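Local coordinates for protein type III restriction-modification enzyme EcoP15I Mod subunit (Escherichia coli, PDB 4ZCF) that methylates one adenine of the DNA site CAGCAG from S-adenosyl-L-methionine as a dimer, and serves with the Res subunit in DNA restriction, at residues A[454-459]-A[500-505]; A[100-105]-A[438-443]. All coordinates share one frame; numbering follows the deposited sequence.

Contact 1: A[454-459]-A[500-505]; sequences LNNKNK and KKNRDQ
Asn456 reaches across to Asn502, and its side chain can be followed outward. CB lies against the amide end of Gln505. CG sits between the backbone N and the carbonyl carbon (chi1 69°), which swings the amide towards Asn502 and brings Asn456 CG within 3.9 Å of Asn502 OD1. At the tip, Asn456 ND2 donates to Asn502 OD1 at 3.0 Å; Asn456 ND2 also lies 3.4 Å from Asn502 CA. The donor lies in the carbonyl plane of Asn502 on a lone pair, with a C=O...N angle of 112°. The bond is bent, its N-H...O angle being 135°, and Asn502 OD1 is tilted from the amide plane of Asn456. Asn453 adds a weak second bond to the same oxygen, while Asn502 ND2 donates to Ala498 O in helix 487-500; together these should restrain the Asn502 amide. Asn455 comes beside Gln505 with the two amide planes nearly parallel, and its OD1 accepts from Tyr462 N. The contact sits at the surface, where the end of helix 446-455 meets the loop between helix 487-500 and strand 508-514. His449 and Phe452 of helix 446-455 pack on Asn502, and Phe452 also on Gln505. His95, just before strand 96-99, touches both Asn455 and Gln505.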
loop_
_atom_site.group_PDB
_atom_site.type_symbol
_atom_site.label_atom_id
_atom_site.label_comp_id
_atom_site.label_asym_id
_atom_site.label_seq_id
_atom_site.Cartn_x
_atom_site.Cartn_y
_atom_site.Cartn_z
ATOM N N LEU A 454 -2.859 -12.515 23.658
ATOM C CA LEU A 454 -2.398 -13.396 22.593
ATOM C C LEU A 454 -1.169 -14.199 23.008
ATOM O O LEU A 454 -1.177 -15.402 22.856
ATOM C CB LEU A 454 -2.203 -12.643 21.259
ATOM C CG LEU A 454 -3.482 -12.178 20.512
ATOM C CD1 LEU A 454 -3.160 -11.099 19.447
ATOM C CD2 LEU A 454 -4.251 -13.353 19.893
ATOM N N ASN A 455 -0.144 -13.546 23.580
ATOM C CA ASN A 455 1.107 -14.148 24.060
ATOM C C ASN A 455 0.956 -15.252 25.101
ATOM O O ASN A 455 1.774 -16.171 25.115
ATOM C CB ASN A 455 2.066 -13.079 24.549
ATOM C CG ASN A 455 2.812 -12.338 23.462
ATOM O OD1 ASN A 455 2.525 -12.432 22.263
ATOM N ND2 ASN A 455 3.814 -11.602 23.872
ATOM N N ASN A 456 -0.057 -15.194 25.926
ATOM C CA ASN A 456 -0.217 -16.194 26.950
ATOM C C ASN A 456 -1.145 -17.263 26.517
ATOM O O ASN A 456 -1.598 -18.028 27.303
ATOM C CB ASN A 456 -0.621 -15.604 28.305
ATOM C CG ASN A 456 -1.998 -15.066 28.300
ATOM O OD1 ASN A 456 -2.689 -15.166 27.319
ATOM N ND2 ASN A 456 -2.408 -14.505 29.387
ATOM N N LYS A 457 -1.462 -17.274 25.249
ATOM C CA LYS A 457 -1.642 -18.483 24.501
ATOM C C LYS A 457 -0.638 -18.516 23.400
ATOM O O LYS A 457 -0.722 -17.712 22.528
ATOM C CB LYS A 457 -3.026 -18.389 23.886
ATOM C CG LYS A 457 -3.289 -19.269 22.689
ATOM C CD LYS A 457 -3.040 -18.517 21.408
ATOM C CE LYS A 457 -4.038 -17.426 21.204
ATOM N NZ LYS A 457 -3.442 -16.656 20.110
ATOM N N ASN A 458 0.246 -19.487 23.376
ATOM C CA ASN A 458 1.276 -19.512 22.366
ATOM C C ASN A 458 1.449 -20.870 21.736
ATOM O O ASN A 458 1.110 -21.872 22.327
ATOM C CB ASN A 458 2.580 -18.955 22.910
ATOM N N LYS A 459 1.887 -20.883 20.486
ATOM C CA LYS A 459 3.205 -20.414 20.036
ATOM C C LYS A 459 3.234 -18.956 19.581
ATOM O O LYS A 459 3.364 -18.657 18.404
ATOM C CB LYS A 459 3.724 -21.287 18.897
ATOM C CG LYS A 459 4.275 -22.621 19.309
ATOM C CD LYS A 459 4.038 -23.637 18.215
ATOM C CE LYS A 459 2.585 -24.034 18.152
ATOM N NZ LYS A 459 1.956 -23.524 16.910
ATOM N N LYS A 500 -0.853 -7.618 35.029
ATOM C CA LYS A 500 -1.017 -8.309 36.317
ATOM C C LYS A 500 -1.922 -9.514 36.125
ATOM O O LYS A 500 -1.565 -10.617 36.550
ATOM C CB LYS A 500 -1.543 -7.351 37.381
ATOM N N LYS A 501 -3.033 -9.327 35.385
ATOM C CA LYS A 501 -3.876 -10.403 34.850
ATOM C C LYS A 501 -2.974 -10.760 33.644
ATOM O O LYS A 501 -2.209 -9.894 33.236
ATOM C CB LYS A 501 -5.209 -9.852 34.315
ATOM C CG LYS A 501 -5.987 -8.939 35.256
ATOM C CD LYS A 501 -7.295 -8.472 34.605
ATOM C CE LYS A 501 -8.079 -7.486 35.450
ATOM N NZ LYS A 501 -9.099 -8.156 36.307
ATOM N N ASN A 502 -2.990 -11.962 33.082
ATOM C CA ASN A 502 -2.047 -12.245 31.964
ATOM C C ASN A 502 -0.561 -12.516 32.309
ATOM O O ASN A 502 0.324 -12.338 31.466
ATOM C CB ASN A 502 -2.209 -11.324 30.734
ATOM C CG ASN A 502 -3.616 -11.205 30.261
ATOM O OD1 ASN A 502 -4.184 -12.132 29.678
ATOM N ND2 ASN A 502 -4.211 -10.061 30.527
ATOM N N ARG A 503 -0.317 -12.995 33.533
ATOM C CA ARG A 503 0.949 -13.519 34.068
ATOM C C ARG A 503 2.189 -12.624 34.224
ATOM O O ARG A 503 3.319 -13.129 34.106
ATOM C CB ARG A 503 1.297 -14.882 33.413
ATOM C CG ARG A 503 0.215 -15.975 33.554
ATOM C CD ARG A 503 -0.163 -16.291 35.005
ATOM N NE ARG A 503 0.920 -16.946 35.747
ATOM C CZ ARG A 503 0.834 -17.331 37.017
ATOM N NH1 ARG A 503 -0.290 -17.144 37.701
ATOM N NH2 ARG A 503 1.858 -17.937 37.603
ATOM N N ASP A 504 1.989 -11.336 34.586
ATOM C CA ASP A 504 3.066 -10.358 34.829
ATOM C C ASP A 504 4.049 -10.231 33.658
ATOM O O ASP A 504 5.267 -10.199 33.872
ATOM C CB ASP A 504 3.809 -10.641 36.159
ATOM C CG ASP A 504 2.939 -10.555 37.398
ATOM O OD1 ASP A 504 2.625 -9.418 37.826
ATOM O OD2 ASP A 504 2.592 -11.627 37.958
ATOM N N GLN A 505 3.526 -10.143 32.421
ATOM C CA GLN A 505 4.373 -10.005 31.229
ATOM C C GLN A 505 5.254 -8.768 31.215
ATOM O O GLN A 505 6.337 -8.810 30.633
ATOM C CB GLN A 505 3.556 -10.077 29.944
ATOM C CG GLN A 505 3.238 -11.501 29.547
ATOM C CD GLN A 505 2.552 -11.599 28.217
ATOM O OE1 GLN A 505 1.464 -12.174 28.116
ATOM N NE2 GLN A 505 3.214 -11.116 27.162
#

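Contact 2: A[100-105]-A[438-443]; sequences GDNLEV and LDFFAG
The side-chain amide of Asn102 stands over one face of the Phe441 ring. Its ND2 is 3.5 Å above the ring plane, displaced toward the rim, and the nearest ring atom is CE1. Amide and ring planes are 70° apart, so the amide meets the ring with its nitrogen end and does not stack flat on it. The Phe441 side chain also touches Pro124 and Pro125. Asn102 CB lies oblique to the Phe440 ring and 4.0 Å from Phe440 CB. The Phe440 side chain also touches Ile122 of strand 117-122 and Ala185 of helix 171-188.

The polar link between the segments uses the same nitrogen: Asn102 ND2 donates to Phe440 O at 3.0 Å. Its N-H...O angle is 148°. The donor is tilted 33° from the carbonyl plane. The other end of the amide, OD1, accepts from Arg181 NE, so both ends of the group are held. Outside the two segments, that same Arg181 of helix 171-188 also forms a salt bridge through NH2 with Asp101 OD1. At the N-cap of helix 102-113, Asp101 OD2 takes a weak bond from Glu104 N, at 3.5 Å.

On the other segment, Asp439 OD1 accepts from Phe441 N at 3.1 Å, forming an Asx turn where the chain leaves strand 434-439. Thr447 bonds to its other oxygen, OD2, which further fixes the carboxylate. Phe441, Ala442 and Gly443, in the loop after parallel strand 434-439, fit the start of the FxGxG motif of Rossmann-like methyltransferases, which in relatives binds S-adenosylmethionine. Pro124 and Pro125 belong to 123-126, a region predicted to bind that cofactor. The contact therefore joins the start of helix 102-113 to a probable cofactor-binding loop in the methylase fold.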
loop_
_atom_site.group_PDB
_atom_site.type_symbol
_atom_site.label_atom_id
_atom_site.label_comp_id
_atom_site.label_asym_id
_atom_site.label_seq_id
_atom_site.Cartn_x
_atom_site.Cartn_y
_atom_site.Cartn_z
ATOM N N GLY A 100 4.752 11.014 24.780
ATOM C CA GLY A 100 5.070 12.158 23.943
ATOM C C GLY A 100 4.286 12.161 22.654
ATOM O O GLY A 100 3.493 11.249 22.392
ATOM N N ASP A 101 4.504 13.215 21.846
ATOM C CA ASP A 101 3.900 13.408 20.532
ATOM C C ASP A 101 4.330 12.234 19.693
ATOM O O ASP A 101 5.521 11.925 19.658
ATOM C CB ASP A 101 4.404 14.721 19.921
ATOM C CG ASP A 101 3.907 15.045 18.531
ATOM O OD1 ASP A 101 2.679 14.924 18.292
ATOM O OD2 ASP A 101 4.728 15.495 17.702
ATOM N N ASN A 102 3.354 11.519 19.095
ATOM C CA ASN A 102 3.590 10.325 18.278
ATOM C C ASN A 102 4.490 10.588 17.066
ATOM O O ASN A 102 5.335 9.740 16.765
ATOM C CB ASN A 102 2.269 9.644 17.889
ATOM C CG ASN A 102 1.219 10.570 17.307
ATOM O OD1 ASN A 102 1.502 11.543 16.600
ATOM N ND2 ASN A 102 -0.026 10.275 17.581
ATOM N N LEU A 103 4.343 11.769 16.400
ATOM C CA LEU A 103 5.175 12.156 15.249
ATOM C C LEU A 103 6.632 12.275 15.644
ATOM O O LEU A 103 7.513 11.742 14.945
ATOM C CB LEU A 103 4.682 13.464 14.598
ATOM C CG LEU A 103 5.401 13.911 13.305
ATOM C CD1 LEU A 103 5.484 12.782 12.281
ATOM C CD2 LEU A 103 4.763 15.154 12.714
ATOM N N GLU A 104 6.885 12.945 16.789
ATOM C CA GLU A 104 8.217 13.122 17.366
ATOM C C GLU A 104 8.797 11.758 17.797
ATOM O O GLU A 104 9.951 11.437 17.467
ATOM C CB GLU A 104 8.139 14.110 18.540
ATOM C CG GLU A 104 9.497 14.574 19.041
ATOM C CD GLU A 104 10.305 15.530 18.180
ATOM O OE1 GLU A 104 9.781 16.026 17.157
ATOM O OE2 GLU A 104 11.463 15.809 18.562
ATOM N N VAL A 105 7.960 10.931 18.466
ATOM C CA VAL A 105 8.336 9.574 18.890
ATOM C C VAL A 105 8.696 8.655 17.706
ATOM O O VAL A 105 9.686 7.942 17.790
ATOM C CB VAL A 105 7.323 8.945 19.870
ATOM C CG1 VAL A 105 7.658 7.490 20.136
ATOM C CG2 VAL A 105 7.249 9.734 21.178
ATOM N N LEU A 438 2.670 -2.172 16.300
ATOM C CA LEU A 438 2.766 -0.772 16.697
ATOM C C LEU A 438 1.451 0.008 16.681
ATOM O O LEU A 438 0.749 0.018 15.678
ATOM C CB LEU A 438 3.896 -0.051 15.909
ATOM C CG LEU A 438 4.010 1.476 16.066
ATOM C CD1 LEU A 438 4.743 1.855 17.328
ATOM C CD2 LEU A 438 4.651 2.118 14.870
ATOM N N ASP A 439 1.133 0.687 17.790
ATOM C CA ASP A 439 -0.050 1.559 17.878
ATOM C C ASP A 439 0.436 2.912 18.344
ATOM O O ASP A 439 0.902 3.018 19.460
ATOM C CB ASP A 439 -1.140 1.004 18.834
ATOM C CG ASP A 439 -2.514 1.648 18.704
ATOM O OD1 ASP A 439 -2.591 2.861 18.370
ATOM O OD2 ASP A 439 -3.505 0.942 18.881
ATOM N N PHE A 440 0.395 3.925 17.489
ATOM C CA PHE A 440 0.874 5.261 17.867
ATOM C C PHE A 440 -0.220 6.242 18.308
ATOM O O PHE A 440 0.067 7.400 18.552
ATOM C CB PHE A 440 1.902 5.827 16.868
ATOM C CG PHE A 440 1.476 5.893 15.414
ATOM C CD1 PHE A 440 0.847 7.031 14.905
ATOM C CD2 PHE A 440 1.751 4.847 14.547
ATOM C CE1 PHE A 440 0.455 7.094 13.562
ATOM C CE2 PHE A 440 1.375 4.916 13.204
ATOM C CZ PHE A 440 0.718 6.033 12.719
ATOM N N PHE A 441 -1.466 5.740 18.472
ATOM C CA PHE A 441 -2.651 6.424 19.020
ATOM C C PHE A 441 -3.176 5.440 20.069
ATOM O O PHE A 441 -4.326 5.015 19.961
ATOM C CB PHE A 441 -3.743 6.679 17.941
ATOM C CG PHE A 441 -3.450 7.807 16.975
ATOM C CD1 PHE A 441 -3.630 9.137 17.355
ATOM C CD2 PHE A 441 -2.969 7.544 15.695
ATOM C CE1 PHE A 441 -3.357 10.174 16.460
ATOM C CE2 PHE A 441 -2.688 8.587 14.811
ATOM C CZ PHE A 441 -2.886 9.894 15.196
ATOM N N ALA A 442 -2.316 5.028 21.052
ATOM C CA ALA A 442 -2.633 4.027 22.083
ATOM C C ALA A 442 -4.088 4.001 22.573
ATOM O O ALA A 442 -4.685 2.916 22.700
ATOM C CB ALA A 442 -1.680 4.144 23.265
ATOM N N GLY A 443 -4.627 5.199 22.821
ATOM C CA GLY A 443 -5.964 5.422 23.337
ATOM C C GLY A 443 -6.027 5.008 24.789
ATOM O O GLY A 443 -5.471 5.684 25.646
#

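How the contacts relate
Both contacts belong to the methylase core, with centres 24 Å apart and nearest atoms about 11 Å apart, so they do not touch. Along the chain, contact 2 closes at 443 before contact 1 opens at 454; the next regular element after strand 434-439 is helix 446-455. They also share one mixed sheet, in which strands 508-514, 96-99, 461-468 and 434-439 lie side by side. The two contacts thus tie one strand-loop-helix unit to different neighbours: contact 2 at its probable cofactor-binding loop, which meets the start of helix 102-113, and contact 1 at the far end of the helix, on the surface, which meets the loop leading into strand 508-514.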